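Local coordinates for protein ADP-ribosylating toxin CARDS (Mycoplasma pneumoniae, PDB 4TLV) that transfers ADP-ribose from NAD(+) to target proteins and causes vacuolation of mammalian cells, acting as the main virulence factor of its bacterium, at residues Asp31-Phe36 with Ser47-Thr52; His38-Asn43 with Ser210-Ala215; Asp551-Lys556 with Ser569-Val574. All blocks are in the same frame, centred on the assembly; numbering follows the deposited sequence.

Contact 1 of 3, residues Asp31-Phe36 with Ser47-Thr52; sequences DVRNFF and SYFIST
Arg33 runs alongside Tyr48, and both side chains point the same way. Arg33 CB lies 3.9 Å from Phe49 CZ. One bond further, Arg33 CG turns to the other aromatic residue, 3.5 Å from Tyr48 CD2 and close to Tyr48 CB as well. This placement follows from chi1 of -68°, which sets CG beside the backbone N of Arg33. Arg33 CD stays near Tyr48 CD2 at 3.9 Å. The chain bends about the CG-CD bond (chi3 85°), which takes Arg33 NE only to 4.2 Å from Tyr48 CD2. The guanidinium plane stands 81° from the phenol ring, so the two groups do not stack. At the tip, NH2 forms a salt bridge with Asp138 and NH1 donates to the carbonyl of Pro199. The backbones meet through a single beta bridge between Val32 and Ser47, inside the mono-ADP-ribosyltransferase domain, where it joins the approach to helix 35-40 to the approach to edge strand 49-53. Tyr48 N donates to Val32 O at 2.8 Å. That oxygen also receives a hydrogen bond from a water, which donates to Asn34 O too and accepts from Ser47 OG. Ser47 closes an ST turn, its OG accepting from Phe49 N at 3.0 Å. The Phe49 ring lies against the Arg33-Phe35 backbone, with Phe49 CZ 3.7 Å from Arg33 CA and the backbone N of Phe35 at the ring's edge, in plane.

Contact 2 of 3, residues His38-Asn43 with Ser210-Ala215; sequences HILSTN and SIPQAA
Leu40, Ala215 and Thr42 have the most surface buried where the end of helix 35-40 meets the start of strand 214-219. Leu40 splits its side chain between two neighbours: CB packs on Ala215 CB at 3.8 Å, while CD1 reaches Pro212 CG at 4.0 Å, the leucine crossing the proline ring at about a right angle. Ala215 also lies close to the leucine backbone, its CA 3.3 Å from Leu40 O. Immediately after the helix, Ser41 adopts positive phi (54°) and the chain turns to bring up Thr42. There chi1 of -51° puts OG1 beside the threonine's own backbone N and CG2 opposite that N. Thr42 OG1 donates to Ala214 O at 2.8 Å, approaching almost in line with the carbonyl bond (C=O...O angle 162°). Thr42 OG1 also lies 3.4 Å from Pro212 CG, and Thr42 CG2 is 3.7 Å from Pro212 CB. The buried hydroxyl thus has Ala214 O as its acceptor while it and the methyl rest on the proline ring. A backbone hydrogen bond between Leu40 and Ser216 extends the junction along the strand. The turn after helix 35-40 packs on the start of strand 214-219, the middle strand of a three-stranded antiparallel sheet, joining the mono-ADP-ribosyltransferase region to the segment inferred to form the NAD(+)-binding pocket, both within the pertussis toxin S1-like fold.

Contact 3 of 3, residues Asp551-Lys556 with Ser569-Val574; sequences DNQQLK and STYDKV
A lysine ammonium group reaching two successive backbone carbonyls is the striking feature here: Lys556 NZ donates to Asp572 O at 2.8 Å, lying in the carbonyl plane, and more weakly to Lys573 O at 3.1 Å. The two segments belong to the antiparallel hairpin of strands 554-558 and 567-570 in D3, the C-terminal beta-trefoil domain. Gln554 and Thr570 form the hydrogen-bonded pair. Gln554 N donates to Thr570 O at an N-H...O angle of 169°, and Thr570 N returns a more bent bond to Gln554 O. Leu555 and Ser569 follow as the non-hydrogen-bonded pair, with the CA of Ser569 making a close C-H...O contact to Gln554 O. Lys556 is extended beyond CG, and this straight chain carries its CE past Thr570 CG2 at 3.5 Å, the two side chains crossing on the slant. Beyond the carbonyls, NZ also forms a salt bridge with Glu575, so the ammonium has several acceptors around it. Thr570 OG1 accepts from Asp572 N at 2.9 Å, an ST turn from Thr570 to Asp572 that leads into the carbonyls NZ meets. At the other end, the Tyr571 ring lies alongside Gln553, whose amide is tilted 24° from it and whose CG is 3.9 Å from Tyr571 CE1. Gln553 NE2 is held by the carbonyl of Leu498, while its OE1 accepts from Asp551 N. The Asp551 side chain crosses Tyr571 at about a right angle, carboxylate and ring planes 70° apart, and Tyr571 OH gives a weak hydrogen bond to Asp551 OD2 at 2.8 Å.

Contacts 1 and 2 sit side by side in the N-terminal part of the toxin, their centres 11 Å apart, and share helix 35-40: contact 1 uses its start and contact 2 its end. Their segments alternate along the chain, and they touch directly where Phe36 packs on Ile211 and Pro212. One short helix is thereby tied both to edge strand 49-53 and to strand 214-219, linking the mono-ADP-ribosyltransferase region with the inferred NAD(+)-binding segment. Contact 3 comes later in sequence, in the D3 trefoil. Its centre is about 35 Å from contact 1 and about 34 Å from contact 2, and it touches neither, in keeping with the toxin's division into separate structural domains.

Contact 1 of 3, residues Asp31-Phe36 with Ser47-Thr52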
loop_
_atom_site.group_PDB
_atom_site.type_symbol
_atom_site.label_atom_id
_atom_site.label_comp_id
_atom_site.label_asym_id
_atom_site.label_seq_id
_atom_site.Cartn_x
_atom_site.Cartn_y
_atom_site.Cartn_z
ATOM N N ASP A 31 15.593 -21.939 -10.011
ATOM C CA ASP A 31 16.803 -21.662 -9.231
ATOM C C ASP A 31 17.421 -20.280 -9.446
ATOM O O ASP A 31 18.563 -20.037 -9.033
ATOM C CB ASP A 31 17.869 -22.765 -9.423
ATOM C CG ASP A 31 18.276 -22.971 -10.877
ATOM O OD1 ASP A 31 17.964 -22.108 -11.726
ATOM O OD2 ASP A 31 18.930 -24.014 -11.173
ATOM N N VAL A 32 16.660 -19.378 -10.056
ATOM C CA VAL A 32 17.164 -18.042 -10.378
ATOM C C VAL A 32 16.867 -17.017 -9.278
ATOM O O VAL A 32 15.708 -16.759 -8.947
ATOM C CB VAL A 32 16.568 -17.534 -11.705
ATOM C CG1 VAL A 32 17.100 -16.121 -12.051
ATOM C CG2 VAL A 32 16.861 -18.523 -12.837
ATOM N N ARG A 33 17.915 -16.426 -8.719
ATOM C CA ARG A 33 17.752 -15.423 -7.667
ATOM C C ARG A 33 17.926 -14.050 -8.288
ATOM O O ARG A 33 18.960 -13.413 -8.133
ATOM C CB ARG A 33 18.753 -15.642 -6.519
ATOM C CG ARG A 33 18.515 -16.897 -5.709
ATOM C CD ARG A 33 19.669 -17.189 -4.758
ATOM N NE ARG A 33 19.596 -16.498 -3.468
ATOM C CZ ARG A 33 20.587 -15.764 -2.971
ATOM N NH1 ARG A 33 21.699 -15.591 -3.673
ATOM N NH2 ARG A 33 20.473 -15.199 -1.780
ATOM N N ASN A 34 16.917 -13.599 -9.027
ATOM C CA ASN A 34 17.004 -12.310 -9.704
ATOM C C ASN A 34 15.835 -11.455 -9.253
ATOM O O ASN A 34 14.683 -11.775 -9.560
ATOM C CB ASN A 34 16.974 -12.507 -11.229
ATOM C CG ASN A 34 17.167 -11.216 -11.987
ATOM O OD1 ASN A 34 16.513 -10.210 -11.702
ATOM N ND2 ASN A 34 18.069 -11.238 -12.980
ATOM N N PHE A 35 16.122 -10.381 -8.520
ATOM C CA PHE A 35 15.041 -9.612 -7.892
ATOM C C PHE A 35 14.113 -8.968 -8.932
ATOM O O PHE A 35 12.879 -9.085 -8.856
ATOM C CB PHE A 35 15.607 -8.548 -6.948
ATOM C CG PHE A 35 14.559 -7.634 -6.360
ATOM C CD1 PHE A 35 13.707 -8.089 -5.371
ATOM C CD2 PHE A 35 14.442 -6.316 -6.791
ATOM C CE1 PHE A 35 12.745 -7.241 -4.824
ATOM C CE2 PHE A 35 13.480 -5.469 -6.260
ATOM C CZ PHE A 35 12.629 -5.940 -5.270
ATOM N N PHE A 36 14.699 -8.265 -9.898
ATOM C CA PHE A 36 13.885 -7.572 -10.886
ATOM C C PHE A 36 13.047 -8.522 -11.743
ATOM O O PHE A 36 11.890 -8.223 -12.050
ATOM C CB PHE A 36 14.729 -6.636 -11.762
ATOM C CG PHE A 36 15.101 -5.346 -11.076
ATOM C CD1 PHE A 36 14.254 -4.254 -11.123
ATOM C CD2 PHE A 36 16.280 -5.239 -10.370
ATOM C CE1 PHE A 36 14.592 -3.063 -10.482
ATOM C CE2 PHE A 36 16.621 -4.061 -9.731
ATOM C CZ PHE A 36 15.783 -2.976 -9.790
ATOM N N SER A 47 11.947 -18.480 -11.109
ATOM C CA SER A 47 12.407 -17.812 -9.887
ATOM C C SER A 47 12.608 -18.732 -8.678
ATOM O O SER A 47 11.846 -19.678 -8.443
ATOM C CB SER A 47 11.480 -16.664 -9.483
ATOM O OG SER A 47 12.059 -15.934 -8.411
ATOM N N TYR A 48 13.644 -18.418 -7.902
ATOM C CA TYR A 48 13.935 -19.104 -6.651
ATOM C C TYR A 48 13.105 -18.492 -5.534
ATOM O O TYR A 48 13.056 -19.023 -4.454
ATOM C CB TYR A 48 15.411 -18.902 -6.298
ATOM C CG TYR A 48 15.909 -19.716 -5.126
ATOM C CD1 TYR A 48 15.954 -21.111 -5.193
ATOM C CD2 TYR A 48 16.394 -19.094 -3.977
ATOM C CE1 TYR A 48 16.426 -21.858 -4.140
ATOM C CE2 TYR A 48 16.882 -19.835 -2.914
ATOM C CZ TYR A 48 16.891 -21.218 -2.996
ATOM O OH TYR A 48 17.366 -21.954 -1.934
ATOM N N PHE A 49 12.464 -17.354 -5.810
ATOM C CA PHE A 49 11.741 -16.633 -4.777
ATOM C C PHE A 49 10.277 -17.062 -4.749
ATOM O O PHE A 49 9.661 -17.200 -5.804
ATOM C CB PHE A 49 11.811 -15.128 -5.045
ATOM C CG PHE A 49 13.218 -14.573 -5.068
ATOM C CD1 PHE A 49 14.203 -15.108 -4.241
ATOM C CD2 PHE A 49 13.552 -13.511 -5.905
ATOM C CE1 PHE A 49 15.504 -14.602 -4.244
ATOM C CE2 PHE A 49 14.849 -12.991 -5.909
ATOM C CZ PHE A 49 15.834 -13.554 -5.069
ATOM N N ILE A 50 9.721 -17.246 -3.550
ATOM C CA ILE A 50 8.287 -17.559 -3.415
ATOM C C ILE A 50 7.535 -16.359 -2.835
ATOM O O ILE A 50 7.941 -15.799 -1.823
ATOM C CB ILE A 50 8.056 -18.774 -2.517
ATOM C CG1 ILE A 50 8.716 -20.019 -3.123
ATOM C CG2 ILE A 50 6.558 -19.043 -2.327
ATOM C CD1 ILE A 50 8.652 -21.233 -2.190
ATOM N N SER A 51 6.428 -15.976 -3.469
ATOM C CA SER A 51 5.696 -14.777 -3.048
ATOM C C SER A 51 4.677 -15.030 -1.943
ATOM O O SER A 51 3.990 -16.055 -1.921
ATOM C CB SER A 51 4.984 -14.135 -4.243
ATOM O OG SER A 51 4.107 -15.093 -4.832
ATOM N N THR A 52 4.597 -14.071 -1.028
ATOM C CA THR A 52 3.573 -14.038 0.004
ATOM C C THR A 52 3.226 -12.567 0.208
ATOM O O THR A 52 3.901 -11.675 -0.305
ATOM C CB THR A 52 4.086 -14.582 1.369
ATOM O OG1 THR A 52 5.049 -13.660 1.912
ATOM C CG2 THR A 52 4.722 -15.978 1.231
HETATM O O HOH W 1 13.922 -14.398 -9.947
#

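Contact 2 of 3, residues His38-Asn43 with Ser210-Ala215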
loop_
_atom_site.group_PDB
_atom_site.type_symbol
_atom_site.label_atom_id
_atom_site.label_comp_id
_atom_site.label_asym_id
_atom_site.label_seq_id
_atom_site.Cartn_x
_atom_site.Cartn_y
_atom_site.Cartn_z
ATOM N N HIS A 38 11.826 -11.294 -10.829
ATOM C CA HIS A 38 10.751 -11.796 -9.977
ATOM C C HIS A 38 9.616 -10.776 -9.844
ATOM O O HIS A 38 8.430 -11.129 -9.913
ATOM C CB HIS A 38 11.284 -12.152 -8.589
ATOM C CG HIS A 38 10.206 -12.507 -7.624
ATOM N ND1 HIS A 38 9.440 -13.647 -7.761
ATOM C CD2 HIS A 38 9.717 -11.842 -6.550
ATOM C CE1 HIS A 38 8.532 -13.675 -6.799
ATOM N NE2 HIS A 38 8.685 -12.596 -6.045
ATOM N N ILE A 39 9.982 -9.516 -9.642
ATOM C CA ILE A 39 9.014 -8.426 -9.549
ATOM C C ILE A 39 8.284 -8.242 -10.882
ATOM O O ILE A 39 7.070 -7.992 -10.914
ATOM C CB ILE A 39 9.705 -7.089 -9.175
ATOM C CG1 ILE A 39 10.269 -7.162 -7.753
ATOM C CG2 ILE A 39 8.732 -5.935 -9.294
ATOM C CD1 ILE A 39 9.225 -7.536 -6.700
ATOM N N LEU A 40 9.022 -8.381 -11.984
ATOM C CA LEU A 40 8.459 -8.101 -13.310
ATOM C C LEU A 40 7.980 -9.348 -14.058
ATOM O O LEU A 40 7.521 -9.259 -15.201
ATOM C CB LEU A 40 9.486 -7.344 -14.165
ATOM C CG LEU A 40 9.982 -6.016 -13.600
ATOM C CD1 LEU A 40 11.123 -5.471 -14.459
ATOM C CD2 LEU A 40 8.814 -5.030 -13.557
ATOM N N SER A 41 8.104 -10.511 -13.419
ATOM C CA SER A 41 7.687 -11.785 -14.012
ATOM C C SER A 41 8.324 -12.033 -15.388
ATOM O O SER A 41 7.686 -12.576 -16.287
ATOM C CB SER A 41 6.159 -11.899 -14.116
ATOM O OG SER A 41 5.519 -11.720 -12.848
ATOM N N THR A 42 9.578 -11.623 -15.543
ATOM C CA THR A 42 10.311 -11.826 -16.792
ATOM C C THR A 42 10.518 -13.309 -17.080
ATOM O O THR A 42 11.016 -14.040 -16.223
ATOM C CB THR A 42 11.699 -11.186 -16.717
ATOM O OG1 THR A 42 11.565 -9.836 -16.280
ATOM C CG2 THR A 42 12.392 -11.224 -18.097
ATOM N N ASN A 43 10.166 -13.744 -18.292
ATOM C CA ASN A 43 10.306 -15.157 -18.673
ATOM C C ASN A 43 9.881 -16.047 -17.513
ATOM O O ASN A 43 10.652 -16.894 -17.047
ATOM C CB ASN A 43 11.757 -15.490 -19.051
ATOM C CG ASN A 43 12.266 -14.676 -20.229
ATOM O OD1 ASN A 43 11.374 -14.337 -21.151
ATOM N ND2 ASN A 43 13.457 -14.355 -20.307
ATOM N N SER A 210 21.358 -7.503 -12.801
ATOM C CA SER A 210 20.966 -7.811 -14.166
ATOM C C SER A 210 19.524 -7.378 -14.380
ATOM O O SER A 210 18.596 -8.062 -13.948
ATOM C CB SER A 210 21.084 -9.306 -14.450
ATOM O OG SER A 210 22.418 -9.750 -14.285
ATOM N N ILE A 211 19.342 -6.249 -15.052
ATOM C CA ILE A 211 18.015 -5.704 -15.315
ATOM C C ILE A 211 17.459 -6.269 -16.610
ATOM O O ILE A 211 18.085 -6.135 -17.660
ATOM C CB ILE A 211 18.072 -4.169 -15.440
ATOM C CG1 ILE A 211 18.975 -3.578 -14.352
ATOM C CG2 ILE A 211 16.664 -3.575 -15.417
ATOM C CD1 ILE A 211 18.496 -3.840 -12.913
ATOM N N PRO A 212 16.261 -6.877 -16.548
ATOM C CA PRO A 212 15.656 -7.494 -17.727
ATOM C C PRO A 212 15.078 -6.453 -18.696
ATOM O O PRO A 212 14.788 -5.324 -18.303
ATOM C CB PRO A 212 14.537 -8.355 -17.135
ATOM C CG PRO A 212 14.154 -7.648 -15.871
ATOM C CD PRO A 212 15.418 -7.012 -15.340
ATOM N N GLN A 213 14.906 -6.842 -19.951
ATOM C CA GLN A 213 14.373 -5.925 -20.950
ATOM C C GLN A 213 12.855 -5.972 -21.026
ATOM O O GLN A 213 12.236 -5.071 -21.596
ATOM C CB GLN A 213 14.969 -6.239 -22.320
ATOM C CG GLN A 213 16.465 -5.967 -22.384
ATOM C CD GLN A 213 17.047 -6.275 -23.741
ATOM O OE1 GLN A 213 17.200 -7.439 -24.113
ATOM N NE2 GLN A 213 17.371 -5.228 -24.496
ATOM N N ALA A 214 12.259 -7.019 -20.462
ATOM C CA ALA A 214 10.819 -7.239 -20.613
ATOM C C ALA A 214 10.124 -7.672 -19.323
ATOM O O ALA A 214 10.766 -8.159 -18.380
ATOM C CB ALA A 214 10.553 -8.250 -21.710
ATOM N N ALA A 215 8.801 -7.520 -19.313
ATOM C CA ALA A 215 7.969 -7.849 -18.153
ATOM C C ALA A 215 6.695 -8.553 -18.585
ATOM O O ALA A 215 6.301 -8.483 -19.749
ATOM C CB ALA A 215 7.630 -6.589 -17.364
#

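Contact 3 of 3, residues Asp551-Lys556 with Ser569-Val574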
loop_
_atom_site.group_PDB
_atom_site.type_symbol
_atom_site.label_atom_id
_atom_site.label_comp_id
_atom_site.label_asym_id
_atom_site.label_seq_id
_atom_site.Cartn_x
_atom_site.Cartn_y
_atom_site.Cartn_z
ATOM N N ASP A 551 22.458 15.654 -7.608
ATOM C CA ASP A 551 23.900 15.468 -7.469
ATOM C C ASP A 551 24.223 14.904 -6.092
ATOM O O ASP A 551 25.294 15.164 -5.538
ATOM C CB ASP A 551 24.642 16.801 -7.697
ATOM C CG ASP A 551 26.134 16.608 -7.989
ATOM O OD1 ASP A 551 26.537 15.503 -8.420
ATOM O OD2 ASP A 551 26.905 17.572 -7.790
ATOM N N ASN A 552 23.284 14.138 -5.533
ATOM C CA ASN A 552 23.460 13.518 -4.216
ATOM C C ASN A 552 23.705 14.476 -3.066
ATOM O O ASN A 552 24.342 14.119 -2.075
ATOM C CB ASN A 552 24.531 12.432 -4.260
ATOM C CG ASN A 552 24.097 11.266 -5.077
ATOM O OD1 ASN A 552 22.912 10.931 -5.080
ATOM N ND2 ASN A 552 25.027 10.648 -5.804
ATOM N N GLN A 553 23.173 15.685 -3.190
ATOM C CA GLN A 553 23.202 16.639 -2.087
ATOM C C GLN A 553 22.437 16.055 -0.928
ATOM O O GLN A 553 21.337 15.514 -1.124
ATOM C CB GLN A 553 22.547 17.961 -2.504
ATOM C CG GLN A 553 23.189 18.629 -3.718
ATOM C CD GLN A 553 22.572 18.220 -5.055
ATOM O OE1 GLN A 553 21.975 17.146 -5.202
ATOM N NE2 GLN A 553 22.718 19.090 -6.041
ATOM N N GLN A 554 23.003 16.174 0.275
ATOM C CA GLN A 554 22.452 15.515 1.451
ATOM C C GLN A 554 21.681 16.442 2.385
ATOM O O GLN A 554 22.173 17.495 2.813
ATOM C CB GLN A 554 23.541 14.777 2.246
ATOM C CG GLN A 554 22.953 13.912 3.356
ATOM C CD GLN A 554 24.003 13.103 4.112
ATOM O OE1 GLN A 554 25.184 13.099 3.750
ATOM N NE2 GLN A 554 23.570 12.407 5.163
ATOM N N LEU A 555 20.461 16.028 2.708
ATOM C CA LEU A 555 19.610 16.774 3.633
ATOM C C LEU A 555 20.135 16.648 5.055
ATOM O O LEU A 555 20.361 15.539 5.544
ATOM C CB LEU A 555 18.170 16.239 3.571
ATOM C CG LEU A 555 17.099 17.093 4.240
ATOM C CD1 LEU A 555 16.989 18.444 3.497
ATOM C CD2 LEU A 555 15.759 16.379 4.257
ATOM N N LYS A 556 20.321 17.785 5.726
ATOM C CA LYS A 556 20.687 17.795 7.135
ATOM C C LYS A 556 20.023 18.951 7.877
ATOM O O LYS A 556 19.400 19.817 7.257
ATOM C CB LYS A 556 22.211 17.889 7.305
ATOM C CG LYS A 556 22.987 16.777 6.633
ATOM C CD LYS A 556 24.439 16.768 7.117
ATOM C CE LYS A 556 25.334 15.974 6.182
ATOM N NZ LYS A 556 26.763 16.073 6.603
ATOM N N SER A 569 20.968 21.443 2.523
ATOM C CA SER A 569 21.612 20.307 1.873
ATOM C C SER A 569 23.092 20.604 1.623
ATOM O O SER A 569 23.485 21.769 1.503
ATOM C CB SER A 569 20.909 19.921 0.564
ATOM O OG SER A 569 21.040 20.916 -0.443
ATOM N N THR A 570 23.898 19.547 1.517
ATOM C CA THR A 570 25.350 19.698 1.496
ATOM C C THR A 570 26.088 18.602 0.732
ATOM O O THR A 570 25.594 17.481 0.585
ATOM C CB THR A 570 25.910 19.779 2.939
ATOM O OG1 THR A 570 27.332 19.944 2.895
ATOM C CG2 THR A 570 25.567 18.516 3.737
ATOM N N TYR A 571 27.276 18.938 0.239
ATOM C CA TYR A 571 28.171 17.943 -0.339
ATOM C C TYR A 571 29.110 17.338 0.715
ATOM O O TYR A 571 29.829 16.382 0.431
ATOM C CB TYR A 571 29.012 18.548 -1.466
ATOM C CG TYR A 571 28.255 18.868 -2.734
ATOM C CD1 TYR A 571 27.638 17.863 -3.472
ATOM C CD2 TYR A 571 28.163 20.173 -3.200
ATOM C CE1 TYR A 571 26.951 18.152 -4.637
ATOM C CE2 TYR A 571 27.478 20.469 -4.358
ATOM C CZ TYR A 571 26.874 19.458 -5.069
ATOM O OH TYR A 571 26.201 19.757 -6.225
ATOM N N ASP A 572 29.119 17.900 1.921
ATOM C CA ASP A 572 30.035 17.436 2.963
ATOM C C ASP A 572 29.455 16.268 3.743
ATOM O O ASP A 572 28.451 16.414 4.429
ATOM C CB ASP A 572 30.381 18.571 3.926
ATOM C CG ASP A 572 31.205 19.660 3.268
ATOM O OD1 ASP A 572 31.932 19.354 2.293
ATOM O OD2 ASP A 572 31.121 20.819 3.730
ATOM N N LYS A 573 30.097 15.109 3.645
ATOM C CA LYS A 573 29.597 13.911 4.315
ATOM C C LYS A 573 29.668 14.058 5.836
ATOM O O LYS A 573 28.756 13.643 6.555
ATOM C CB LYS A 573 30.369 12.673 3.855
ATOM C CG LYS A 573 30.333 12.442 2.350
ATOM C CD LYS A 573 31.071 11.164 1.973
ATOM C CE LYS A 573 31.062 10.928 0.466
ATOM N NZ LYS A 573 31.761 9.660 0.103
ATOM N N VAL A 574 30.750 14.663 6.315
ATOM C CA VAL A 574 30.941 14.864 7.746
ATOM C C VAL A 574 31.056 16.346 8.098
ATOM O O VAL A 574 31.804 17.092 7.462
ATOM C CB VAL A 574 32.193 14.121 8.260
ATOM C CG1 VAL A 574 31.973 12.611 8.226
ATOM C CG2 VAL A 574 33.415 14.506 7.435
#